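Local coordinates for ESX-5 secretion-associated protein EspG5 (Mycobacterium marinum, PDB 6VJ5) that acts as a dedicated chaperone for its cognate PE/PPE proteins, keeping their dimers from aggregating and supporting the secretion of LipY and PE31/PPE18, at residues Ser240-Lys245 / Arg251-Gln256; Glu177-Ala182 / Leu268-Ala273; Asp156-Ile161 / Ala221-Tyr226; Ala167-Val172 / Val209-Gln214; Ser149-Val154 / Gln276-Gly281. All coordinates share one frame; numbering follows the deposited sequence.

Contact 1 of 5, residues Ser240-Lys245 / Arg251-Gln256; sequences SVLSLK and RIALYQ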
# COMPACT_ATOMS: atom_id res chain seq x y z
N SER C 240 -6.77 -18.19 25.23
CA SER C 240 -7.37 -17.46 26.34
C SER C 240 -6.84 -16.04 26.39
O SER C 240 -5.69 -15.78 26.02
CB SER C 240 -7.09 -18.16 27.67
OG SER C 240 -7.38 -17.31 28.76
N VAL C 241 -7.68 -15.12 26.85
CA VAL C 241 -7.31 -13.73 27.07
C VAL C 241 -7.59 -13.40 28.53
O VAL C 241 -8.60 -13.83 29.09
CB VAL C 241 -8.07 -12.77 26.14
CG1 VAL C 241 -7.60 -11.33 26.36
CG2 VAL C 241 -7.90 -13.18 24.69
N LEU C 242 -6.69 -12.63 29.14
CA LEU C 242 -6.89 -12.10 30.48
C LEU C 242 -7.43 -10.69 30.38
O LEU C 242 -6.76 -9.81 29.83
CB LEU C 242 -5.59 -12.11 31.30
CG LEU C 242 -5.67 -11.37 32.64
CD1 LEU C 242 -6.66 -12.06 33.58
CD2 LEU C 242 -4.29 -11.28 33.29
N SER C 243 -8.62 -10.46 30.92
CA SER C 243 -9.22 -9.13 30.99
C SER C 243 -9.31 -8.69 32.44
O SER C 243 -9.93 -9.38 33.26
CB SER C 243 -10.60 -9.12 30.33
OG SER C 243 -11.21 -7.86 30.49
N LEU C 244 -8.71 -7.55 32.76
CA LEU C 244 -8.87 -6.89 34.04
C LEU C 244 -9.74 -5.66 33.86
O LEU C 244 -9.57 -4.91 32.88
CB LEU C 244 -7.52 -6.47 34.63
CG LEU C 244 -6.44 -7.55 34.71
CD1 LEU C 244 -5.25 -6.97 35.47
CD2 LEU C 244 -6.94 -8.80 35.37
N LYS C 245 -10.66 -5.43 34.80
CA LYS C 245 -11.57 -4.30 34.73
C LYS C 245 -11.74 -3.68 36.11
O LYS C 245 -11.85 -4.39 37.11
CB LYS C 245 -12.94 -4.72 34.20
CG LYS C 245 -12.92 -5.35 32.82
CD LYS C 245 -14.30 -5.85 32.43
CE LYS C 245 -14.27 -6.59 31.10
NZ LYS C 245 -13.88 -5.70 29.98
N ARG C 251 -11.51 -4.27 41.34
CA ARG C 251 -10.91 -4.76 40.11
C ARG C 251 -11.15 -6.25 39.96
O ARG C 251 -10.86 -7.04 40.86
CB ARG C 251 -9.40 -4.48 40.12
CG ARG C 251 -8.68 -4.95 38.87
CD ARG C 251 -7.23 -4.49 38.91
NE ARG C 251 -7.12 -3.04 38.84
CZ ARG C 251 -6.10 -2.34 39.32
NH1 ARG C 251 -5.09 -2.97 39.91
NH2 ARG C 251 -6.08 -1.02 39.21
N ILE C 252 -11.68 -6.64 38.80
CA ILE C 252 -12.04 -8.02 38.50
C ILE C 252 -11.14 -8.54 37.39
O ILE C 252 -10.68 -7.79 36.52
CB ILE C 252 -13.52 -8.13 38.08
CG1 ILE C 252 -14.41 -7.45 39.13
CG2 ILE C 252 -13.92 -9.58 37.89
CD1 ILE C 252 -15.90 -7.48 38.80
N ALA C 253 -10.89 -9.85 37.42
CA ALA C 253 -10.07 -10.53 36.43
C ALA C 253 -10.90 -11.62 35.76
O ALA C 253 -11.54 -12.42 36.45
CB ALA C 253 -8.82 -11.14 37.06
N LEU C 254 -10.88 -11.64 34.43
CA LEU C 254 -11.60 -12.63 33.65
C LEU C 254 -10.64 -13.31 32.69
O LEU C 254 -9.82 -12.65 32.05
CB LEU C 254 -12.74 -11.99 32.85
CG LEU C 254 -13.73 -11.15 33.66
CD1 LEU C 254 -14.36 -10.09 32.78
CD2 LEU C 254 -14.79 -12.05 34.27
N TYR C 255 -10.75 -14.63 32.58
CA TYR C 255 -9.90 -15.34 31.64
C TYR C 255 -10.41 -16.76 31.46
O TYR C 255 -11.03 -17.33 32.37
CB TYR C 255 -8.44 -15.37 32.12
CG TYR C 255 -8.26 -16.09 33.44
CD1 TYR C 255 -8.06 -17.46 33.48
CD2 TYR C 255 -8.28 -15.40 34.65
CE1 TYR C 255 -7.89 -18.13 34.67
CE2 TYR C 255 -8.11 -16.06 35.85
CZ TYR C 255 -7.92 -17.42 35.85
OH TYR C 255 -7.75 -18.09 37.05
N GLN C 256 -10.14 -17.32 30.29
CA GLN C 256 -10.41 -18.73 30.04
C GLN C 256 -9.32 -19.58 30.67
O GLN C 256 -8.17 -19.15 30.83
CB GLN C 256 -10.49 -19.02 28.55
CG GLN C 256 -11.82 -18.67 27.91
CD GLN C 256 -11.77 -18.72 26.40
OE1 GLN C 256 -12.02 -19.75 25.78
NE2 GLN C 256 -11.44 -17.59 25.80
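Leu244 and Ala253 face each other as a non-hydrogen-bonded pair of an antiparallel hairpin, and the single methyl of the alanine lets the leucine lean close over it, Leu244 CD2 lying 3.4 Å from Ala253 CB. On the same face Leu242 slants across Tyr255: its CD1 sits 3.9 Å from ring atom CD2. Tyr255 takes a chi1 of 62°, with CG between its backbone N and carbonyl carbon, a rotation that carries the ring off the strand toward helix 275-286, where it packs on Val280 and Thr284.

The other face carries Ser243, Lys245, Ile252 and Leu254. Lys245 runs extended and turns only at its last torsion, crossing Leu254 at about a right angle with CE 3.9 Å from Leu254 CD1. The aliphatic chain packs as a hydrocarbon while NZ forms a salt bridge with Glu222.

Between the faces the backbone is tied by two reciprocal pairs of bonds, such as Ser243 N to Leu254 O at 2.7 Å, almost straight at 173°, and Ile252 N to Lys245 O at 2.8 Å. Ser240 OG adds a bond to Gln256 O (2.9 Å), approaching from 30° off the carbonyl plane. Four backbone bonds therefore fix the register, and side chains set each face's character: largely apolar under helix 275-286, mixed under helix 206-217 at the Lys245 and Ile252 end, with another protein's chain packing on Val241, Ser243 and Leu254.

Contact 2 of 5, residues Glu177-Ala182 / Leu268-Ala273; sequences EEMLEA and LAICPA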
# COMPACT_ATOMS: atom_id res chain seq x y z
N GLU C 177 -19.77 -20.00 26.49
CA GLU C 177 -20.80 -19.65 25.53
C GLU C 177 -22.10 -19.27 26.23
O GLU C 177 -22.76 -18.30 25.83
CB GLU C 177 -21.02 -20.79 24.53
CG GLU C 177 -21.40 -22.14 25.10
CD GLU C 177 -21.49 -23.22 24.02
OE1 GLU C 177 -21.38 -22.88 22.82
OE2 GLU C 177 -21.65 -24.41 24.36
N GLU C 178 -22.46 -19.99 27.30
CA GLU C 178 -23.63 -19.57 28.07
C GLU C 178 -23.41 -18.22 28.74
O GLU C 178 -24.35 -17.44 28.90
CB GLU C 178 -23.98 -20.63 29.13
CG GLU C 178 -24.74 -21.84 28.60
CD GLU C 178 -23.84 -22.93 28.03
OE1 GLU C 178 -22.63 -22.67 27.85
OE2 GLU C 178 -24.35 -24.04 27.76
N MET C 179 -22.16 -17.93 29.13
CA MET C 179 -21.86 -16.66 29.79
C MET C 179 -21.96 -15.49 28.81
O MET C 179 -22.46 -14.41 29.17
CB MET C 179 -20.47 -16.71 30.41
CG MET C 179 -20.05 -15.44 31.10
SD MET C 179 -21.08 -15.10 32.53
CE MET C 179 -20.45 -13.50 33.01
N LEU C 180 -21.43 -15.65 27.60
CA LEU C 180 -21.51 -14.55 26.64
C LEU C 180 -22.96 -14.25 26.28
O LEU C 180 -23.35 -13.08 26.15
CB LEU C 180 -20.72 -14.89 25.38
CG LEU C 180 -19.20 -14.96 25.58
CD1 LEU C 180 -18.68 -16.05 24.64
CD2 LEU C 180 -18.53 -13.64 25.33
N GLU C 181 -23.77 -15.30 26.13
CA GLU C 181 -25.18 -15.10 25.82
C GLU C 181 -25.90 -14.38 26.95
O GLU C 181 -26.72 -13.48 26.70
CB GLU C 181 -25.82 -16.46 25.54
CG GLU C 181 -27.29 -16.39 25.20
CD GLU C 181 -27.80 -17.66 24.55
OE1 GLU C 181 -26.97 -18.57 24.31
OE2 GLU C 181 -29.01 -17.75 24.28
N ALA C 182 -25.60 -14.75 28.20
CA ALA C 182 -26.26 -14.11 29.34
C ALA C 182 -25.71 -12.70 29.56
O ALA C 182 -26.44 -11.79 29.97
CB ALA C 182 -26.08 -14.96 30.60
N LEU C 268 -14.92 -19.92 31.51
CA LEU C 268 -14.43 -18.59 31.86
C LEU C 268 -14.30 -18.50 33.38
O LEU C 268 -15.25 -18.81 34.11
CB LEU C 268 -15.37 -17.50 31.35
CG LEU C 268 -14.88 -16.06 31.52
CD1 LEU C 268 -13.72 -15.75 30.57
CD2 LEU C 268 -16.01 -15.06 31.34
N ALA C 269 -13.13 -18.10 33.84
CA ALA C 269 -12.87 -17.89 35.25
C ALA C 269 -13.18 -16.44 35.60
O ALA C 269 -12.71 -15.52 34.94
CB ALA C 269 -11.42 -18.21 35.60
N ILE C 270 -14.01 -16.25 36.63
CA ILE C 270 -14.35 -14.93 37.15
C ILE C 270 -13.75 -14.85 38.54
O ILE C 270 -14.15 -15.61 39.43
CB ILE C 270 -15.86 -14.69 37.17
CG1 ILE C 270 -16.44 -14.94 35.78
CG2 ILE C 270 -16.16 -13.27 37.63
CD1 ILE C 270 -17.96 -14.98 35.75
N CYS C 271 -12.80 -13.94 38.73
CA CYS C 271 -11.95 -13.93 39.91
C CYS C 271 -11.74 -12.51 40.40
O CYS C 271 -11.85 -11.56 39.62
CB CYS C 271 -10.58 -14.57 39.60
SG CYS C 271 -10.65 -16.32 39.18
N PRO C 272 -11.47 -12.33 41.69
CA PRO C 272 -10.98 -11.03 42.16
C PRO C 272 -9.53 -10.85 41.74
O PRO C 272 -8.73 -11.78 41.81
CB PRO C 272 -11.13 -11.12 43.68
CG PRO C 272 -10.98 -12.58 43.98
CD PRO C 272 -11.56 -13.32 42.78
N ALA C 273 -9.20 -9.64 41.29
CA ALA C 273 -7.88 -9.38 40.73
C ALA C 273 -6.80 -9.33 41.79
O ALA C 273 -6.09 -8.32 41.91
CB ALA C 273 -7.90 -8.07 39.94
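Met179 reaches across to Leu268 and Ile270 because its CG stands trans to the backbone N (chi1 180°) and the chain then bends at chi2 (65°), which sends the thioether off at an angle to its first bonds. Ile270 answers with an extended arm, chi2 169°, that carries CD1 toward the methionine. The setting is a helix laid against a large antiparallel sheet: helix 176-188 directly follows the outermost strand of this chain, 172-175, and packs back on the next strand in, 267-272.

One residue of the helix segment does all the touching, and it does so at two heights. Near its root, Met179 CG meets Leu268 CD2 at 4.1 Å, the two side chains crossing at about a right angle. A long, unbranched and flexible methionine fits here, since it can span the gap from a helix whose nearest CA, that of Met179 itself, stays 8.0 Å from the CA of Leu268. The branched residues of the strand offer it methyl groups.

Met179 also touches Val174 and Ile204, and an apolar side chain of another protein's chain packs on it. Glu177, Glu178 and Glu181 lie on the exposed side, where their charges can be hydrated. The farthest point of the reach is where the two side chains come together tip to tip, Met179 CE lying 4.0 Å from Ile270 CD1.

Contact 3 of 5, residues Asp156-Ile161 / Ala221-Tyr226; sequences DGLESI and AEVAVY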
# COMPACT_ATOMS: atom_id res chain seq x y z
N ASP C 156 1.57 -2.86 37.16
CA ASP C 156 2.19 -1.54 37.29
C ASP C 156 1.65 -0.58 36.24
O ASP C 156 1.38 0.59 36.54
CB ASP C 156 3.71 -1.66 37.18
CG ASP C 156 4.38 -1.72 38.54
OD1 ASP C 156 3.68 -1.90 39.56
OD2 ASP C 156 5.62 -1.56 38.59
N GLY C 157 1.48 -1.04 35.01
CA GLY C 157 0.90 -0.19 33.98
C GLY C 157 -0.54 0.18 34.29
O GLY C 157 -0.99 1.30 34.02
N LEU C 158 -1.29 -0.77 34.85
CA LEU C 158 -2.69 -0.51 35.16
C LEU C 158 -2.82 0.47 36.33
O LEU C 158 -3.57 1.45 36.25
CB LEU C 158 -3.40 -1.83 35.47
CG LEU C 158 -4.89 -1.73 35.80
CD1 LEU C 158 -5.61 -0.86 34.78
CD2 LEU C 158 -5.51 -3.12 35.84
N GLU C 159 -2.08 0.23 37.41
CA GLU C 159 -2.12 1.15 38.54
C GLU C 159 -1.68 2.55 38.14
O GLU C 159 -2.14 3.54 38.72
CB GLU C 159 -1.23 0.64 39.68
CG GLU C 159 -1.65 -0.72 40.26
CD GLU C 159 -2.81 -0.64 41.23
OE1 GLU C 159 -3.43 0.44 41.32
OE2 GLU C 159 -3.10 -1.64 41.91
N SER C 160 -0.78 2.67 37.15
CA SER C 160 -0.37 3.99 36.70
C SER C 160 -1.51 4.77 36.05
O SER C 160 -1.38 5.98 35.87
CB SER C 160 0.79 3.89 35.71
OG SER C 160 0.35 3.45 34.44
N ILE C 161 -2.61 4.11 35.71
CA ILE C 161 -3.79 4.76 35.17
C ILE C 161 -4.82 5.03 36.26
O ILE C 161 -5.36 6.13 36.35
CB ILE C 161 -4.40 3.90 34.04
CG1 ILE C 161 -3.42 3.79 32.87
CG2 ILE C 161 -5.72 4.50 33.58
CD1 ILE C 161 -3.81 2.73 31.86
N ALA C 221 -10.92 1.73 34.27
CA ALA C 221 -9.74 1.33 33.52
C ALA C 221 -9.85 -0.16 33.24
O ALA C 221 -10.37 -0.91 34.07
CB ALA C 221 -8.46 1.63 34.30
N GLU C 222 -9.38 -0.57 32.06
CA GLU C 222 -9.36 -1.98 31.71
C GLU C 222 -8.01 -2.36 31.12
O GLU C 222 -7.27 -1.51 30.62
CB GLU C 222 -10.45 -2.36 30.69
CG GLU C 222 -11.76 -1.62 30.79
CD GLU C 222 -12.83 -2.25 29.91
OE1 GLU C 222 -13.13 -3.45 30.08
OE2 GLU C 222 -13.37 -1.54 29.03
N VAL C 223 -7.71 -3.65 31.16
CA VAL C 223 -6.54 -4.21 30.49
C VAL C 223 -6.93 -5.53 29.85
O VAL C 223 -7.65 -6.34 30.45
CB VAL C 223 -5.37 -4.42 31.47
CG1 VAL C 223 -4.15 -4.97 30.75
CG2 VAL C 223 -5.04 -3.12 32.17
N ALA C 224 -6.47 -5.74 28.62
CA ALA C 224 -6.58 -7.02 27.93
C ALA C 224 -5.17 -7.53 27.68
O ALA C 224 -4.31 -6.78 27.20
CB ALA C 224 -7.36 -6.88 26.63
N VAL C 225 -4.92 -8.80 28.00
CA VAL C 225 -3.59 -9.38 27.90
C VAL C 225 -3.70 -10.71 27.17
O VAL C 225 -4.52 -11.56 27.54
CB VAL C 225 -2.94 -9.59 29.28
CG1 VAL C 225 -1.52 -10.10 29.13
CG2 VAL C 225 -2.98 -8.30 30.09
N TYR C 226 -2.88 -10.89 26.14
CA TYR C 226 -2.86 -12.12 25.36
C TYR C 226 -1.49 -12.26 24.71
O TYR C 226 -0.65 -11.36 24.78
CB TYR C 226 -3.98 -12.12 24.31
CG TYR C 226 -3.93 -10.94 23.37
CD1 TYR C 226 -4.43 -9.70 23.76
CD2 TYR C 226 -3.39 -11.06 22.10
CE1 TYR C 226 -4.39 -8.62 22.92
CE2 TYR C 226 -3.35 -9.98 21.24
CZ TYR C 226 -3.85 -8.76 21.66
OH TYR C 226 -3.81 -7.68 20.81
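Leu158 is the tight part of this contact: its branched end wraps the CG2 methyl of Val223, with Leu158 CD1 at 3.5 Å and CD2 at 3.7 Å from that atom. An extended first torsion (chi1 -179°) carries the branch from helix 147-159 toward the sheet. The two methyls of the leucine straddle Val223 CG2, while CD1 also reaches the shorter side chain of Ala221, 3.8 Å from its CB. A beta-branched valine and a small alanine on the strand thus share one leucine.

Toward Ile161 the packing slackens. Ile161, partly exposed, adds one touch through CG2 to Ala221 CB at 4.0 Å. Beside it Ser160 faces solvent and turns its hydroxyl back onto its own segment, OG donating to Gly157 O at 2.6 Å from 35° out of the carbonyl plane. Glu159, partly exposed, forms a salt bridge with Arg251.

On the strand, Glu222 points away from the helix to the other face of the sheet, where it pairs with Lys245. The join is therefore purely apolar, held by dispersion and the exclusion of water, while the polar groups at its margin find their partners within their own segment or beyond the contact.

Contact 4 of 5, residues Ala167-Val172 / Val209-Gln214; sequences AAINAV and VAALGQ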
# COMPACT_ATOMS: atom_id res chain seq x y z
N ALA C 167 -11.75 -6.64 43.79
CA ALA C 167 -13.17 -6.66 44.09
C ALA C 167 -13.48 -7.77 45.08
O ALA C 167 -12.80 -8.80 45.13
CB ALA C 167 -14.00 -6.84 42.81
N ALA C 168 -14.53 -7.56 45.88
CA ALA C 168 -14.97 -8.54 46.86
C ALA C 168 -15.98 -9.46 46.19
O ALA C 168 -17.19 -9.29 46.29
CB ALA C 168 -15.55 -7.85 48.09
N ILE C 169 -15.45 -10.45 45.47
CA ILE C 169 -16.28 -11.40 44.74
C ILE C 169 -15.83 -12.81 45.10
O ILE C 169 -14.74 -13.04 45.63
CB ILE C 169 -16.22 -11.19 43.22
CG1 ILE C 169 -14.92 -11.76 42.65
CG2 ILE C 169 -16.32 -9.71 42.88
CD1 ILE C 169 -14.99 -11.99 41.15
N ASN C 170 -16.68 -13.78 44.74
CA ASN C 170 -16.42 -15.19 44.96
C ASN C 170 -16.02 -15.82 43.63
O ASN C 170 -16.83 -15.92 42.71
CB ASN C 170 -17.65 -15.88 45.56
CG ASN C 170 -18.23 -15.11 46.72
OD1 ASN C 170 -19.20 -14.37 46.56
ND2 ASN C 170 -17.65 -15.29 47.90
N ALA C 171 -14.76 -16.27 43.54
CA ALA C 171 -14.26 -16.87 42.32
C ALA C 171 -15.19 -17.98 41.85
O ALA C 171 -15.79 -18.69 42.66
CB ALA C 171 -12.85 -17.42 42.55
N VAL C 172 -15.32 -18.12 40.54
CA VAL C 172 -16.21 -19.12 39.97
C VAL C 172 -15.82 -19.34 38.52
O VAL C 172 -15.24 -18.46 37.87
CB VAL C 172 -17.70 -18.69 40.12
CG1 VAL C 172 -17.95 -17.34 39.45
CG2 VAL C 172 -18.64 -19.76 39.56
N VAL C 209 -22.07 -10.68 40.89
CA VAL C 209 -22.91 -10.05 39.88
C VAL C 209 -22.90 -8.54 40.04
O VAL C 209 -22.84 -7.79 39.05
CB VAL C 209 -24.34 -10.62 39.95
CG1 VAL C 209 -25.28 -9.77 39.10
CG2 VAL C 209 -24.37 -12.06 39.49
N ALA C 210 -22.98 -8.05 41.28
CA ALA C 210 -22.99 -6.61 41.49
C ALA C 210 -21.68 -5.97 41.03
O ALA C 210 -21.69 -4.92 40.37
CB ALA C 210 -23.26 -6.29 42.96
N ALA C 211 -20.54 -6.57 41.38
CA ALA C 211 -19.26 -6.00 40.98
C ALA C 211 -19.05 -6.13 39.47
O ALA C 211 -18.53 -5.21 38.83
CB ALA C 211 -18.11 -6.67 41.73
N LEU C 212 -19.45 -7.26 38.90
CA LEU C 212 -19.32 -7.45 37.46
C LEU C 212 -20.13 -6.40 36.70
O LEU C 212 -19.62 -5.75 35.78
CB LEU C 212 -19.78 -8.85 37.09
CG LEU C 212 -19.31 -9.45 35.76
CD1 LEU C 212 -17.82 -9.43 35.63
CD2 LEU C 212 -19.85 -10.88 35.68
N GLY C 213 -21.39 -6.21 37.09
CA GLY C 213 -22.20 -5.21 36.42
C GLY C 213 -21.57 -3.83 36.44
O GLY C 213 -21.68 -3.07 35.48
N GLN C 214 -20.90 -3.50 37.54
CA GLN C 214 -20.25 -2.20 37.65
C GLN C 214 -19.03 -2.12 36.73
O GLN C 214 -18.82 -1.10 36.06
CB GLN C 214 -19.86 -1.94 39.10
CG GLN C 214 -21.04 -1.56 39.98
CD GLN C 214 -20.86 -1.98 41.43
OE1 GLN C 214 -19.76 -2.30 41.87
NE2 GLN C 214 -21.96 -1.99 42.17
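Ala211 receives both apolar touches of this contact on its single methyl. The closer comes from Ile169, whose CG2 lies 3.7 Å from Ala211 CB; the other is Ala167 CB, at 4.3 Å. In Ile169 a chi1 of 78° tucks CG1 over the residue's own main chain and leaves CG2 to face the helix, while CD1 reaches back to Cys271 and Pro272 of the sheet. A branched isoleucine can thus serve two neighbours at once. Alanine suits the helix position because its short side chain lets the loop come near, the CA atoms of Ala167 and Ala211 being 6.9 Å apart. Ile252 lies against both alanines from strand 250-256.

Polar interactions run alongside these. Hydroxyls around the start of helix 206-217 grip the loop. Ser207 OG is bonded to Ala168 O and Thr208 OG1 to Asn170 N, short side chains well suited to holding backbone atoms of an irregular chain; Ser205 OG holds the Asn170 side chain through OD1. Within the loop, Ile169 N makes a weak bond to Ala167 O.

That weak bond closes an inverse gamma turn centred on Ala168, a sharp bend by which the chain passes the helix on its way into the outermost strand of this chain, 172-175.

Contact 5 of 5, residues Ser149-Val154 / Gln276-Gly281; sequences SIAALV and QLVQVG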
# COMPACT_ATOMS: atom_id res chain seq x y z
N SER C 149 6.75 -11.93 36.47
CA SER C 149 7.33 -10.69 35.96
C SER C 149 6.39 -10.02 34.97
O SER C 149 6.22 -8.79 35.01
CB SER C 149 8.69 -10.98 35.31
OG SER C 149 8.63 -12.12 34.47
N ILE C 150 5.78 -10.80 34.08
CA ILE C 150 4.80 -10.24 33.16
C ILE C 150 3.61 -9.68 33.93
O ILE C 150 3.17 -8.54 33.70
CB ILE C 150 4.36 -11.31 32.14
CG1 ILE C 150 5.56 -11.83 31.35
CG2 ILE C 150 3.32 -10.74 31.18
CD1 ILE C 150 5.25 -13.01 30.45
N ALA C 151 3.07 -10.47 34.86
CA ALA C 151 1.93 -10.01 35.65
C ALA C 151 2.25 -8.70 36.37
O ALA C 151 1.44 -7.77 36.37
CB ALA C 151 1.52 -11.08 36.66
N ALA C 152 3.44 -8.61 36.97
CA ALA C 152 3.82 -7.39 37.68
C ALA C 152 3.88 -6.20 36.73
O ALA C 152 3.47 -5.08 37.08
CB ALA C 152 5.16 -7.57 38.38
N LEU C 153 4.39 -6.41 35.51
CA LEU C 153 4.49 -5.31 34.56
C LEU C 153 3.12 -4.82 34.13
O LEU C 153 2.91 -3.61 33.96
CB LEU C 153 5.30 -5.75 33.34
CG LEU C 153 6.78 -6.05 33.59
CD1 LEU C 153 7.41 -6.63 32.33
CD2 LEU C 153 7.53 -4.80 34.02
N VAL C 154 2.17 -5.74 33.94
CA VAL C 154 0.81 -5.32 33.58
C VAL C 154 0.19 -4.52 34.71
O VAL C 154 -0.35 -3.43 34.50
CB VAL C 154 -0.05 -6.54 33.22
CG1 VAL C 154 -1.47 -6.10 32.87
CG2 VAL C 154 0.57 -7.32 32.07
N GLN C 276 -1.97 -12.62 43.18
CA GLN C 276 -1.72 -14.02 42.87
C GLN C 276 -2.59 -14.50 41.71
O GLN C 276 -2.09 -15.20 40.82
CB GLN C 276 -1.98 -14.89 44.10
CG GLN C 276 -1.62 -16.36 43.89
CD GLN C 276 -2.59 -17.30 44.58
OE1 GLN C 276 -2.94 -18.35 44.03
NE2 GLN C 276 -3.03 -16.94 45.78
N LEU C 277 -3.87 -14.14 41.70
CA LEU C 277 -4.75 -14.61 40.64
C LEU C 277 -4.46 -13.92 39.32
O LEU C 277 -4.64 -14.52 38.26
CB LEU C 277 -6.21 -14.40 41.04
CG LEU C 277 -6.69 -15.34 42.15
CD1 LEU C 277 -8.05 -14.90 42.66
CD2 LEU C 277 -6.75 -16.78 41.65
N VAL C 278 -4.01 -12.66 39.36
CA VAL C 278 -3.54 -12.01 38.15
C VAL C 278 -2.31 -12.73 37.61
O VAL C 278 -2.12 -12.85 36.40
CB VAL C 278 -3.25 -10.52 38.41
CG1 VAL C 278 -2.62 -9.88 37.18
CG2 VAL C 278 -4.53 -9.80 38.78
N GLN C 279 -1.46 -13.23 38.51
CA GLN C 279 -0.34 -14.07 38.09
C GLN C 279 -0.85 -15.39 37.51
O GLN C 279 -0.30 -15.88 36.52
CB GLN C 279 0.59 -14.32 39.28
CG GLN C 279 1.74 -15.29 39.02
CD GLN C 279 1.35 -16.75 39.25
OE1 GLN C 279 1.58 -17.60 38.40
NE2 GLN C 279 0.77 -17.03 40.42
N VAL C 280 -1.90 -15.96 38.10
CA VAL C 280 -2.45 -17.20 37.56
C VAL C 280 -3.04 -16.95 36.18
O VAL C 280 -2.96 -17.81 35.29
CB VAL C 280 -3.51 -17.77 38.52
CG1 VAL C 280 -4.22 -18.96 37.88
CG2 VAL C 280 -2.87 -18.17 39.84
N GLY C 281 -3.65 -15.78 35.97
CA GLY C 281 -4.27 -15.51 34.68
C GLY C 281 -3.25 -15.33 33.57
O GLY C 281 -3.45 -15.81 32.46
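Ala151 sets its methyl group over the backbone of the opposite helix, CB lying 3.8 Å from Gln279 CA and 4.1 Å from Val278 O. Having no further atoms, the side chain allows a very near approach: the CA atoms of Ala151 and Gln279 are 5.3 Å apart. Val278 flanks the methyl on one side; a chi1 of 174° turns its CG1 branch to the alanine, 4.3 Å from Ala151 CB.

This is helix-on-helix packing through a small residue, between helix 147-159 and the C-terminal helix 275-286, which lie next to each other over one face of the large antiparallel sheet. Val154, one turn after Ala151, goes on to touch Val223 and Val225 of strand 221-231, while Ile150 meets Val282 and Leu286 farther along the partner helix.

Gln279 contributes mainly its root. Its CB is 4.3 Å from Ala151 CB, but the chain bends at chi2 (-87°) and carries the amide away from the alanine, a sensible course for a polar group on a partly exposed residue.

In the fold
Contact 1 is the hub: contact 2 lies about 9 Å from it, contacts 3 and 5 about 11 Å, and contact 4 about 12 Å, centre to centre. Its hairpin sits in the sheet between strand 221-231 of contact 3 and strand 267-272 of contact 2. Contacts 3 and 5 share helix 147-159 on one face; contacts 2 and 4 bring helices to the other, and Ile270 N lies 2.8 Å from Val172 O where they meet. Contacts 2 and 5 are farther apart, about 19 Å between centres. The chain of another protein touches the segments of contacts 1, 2 and 3, but not those of 4 or 5, consistent with a chaperone holding a partner protein.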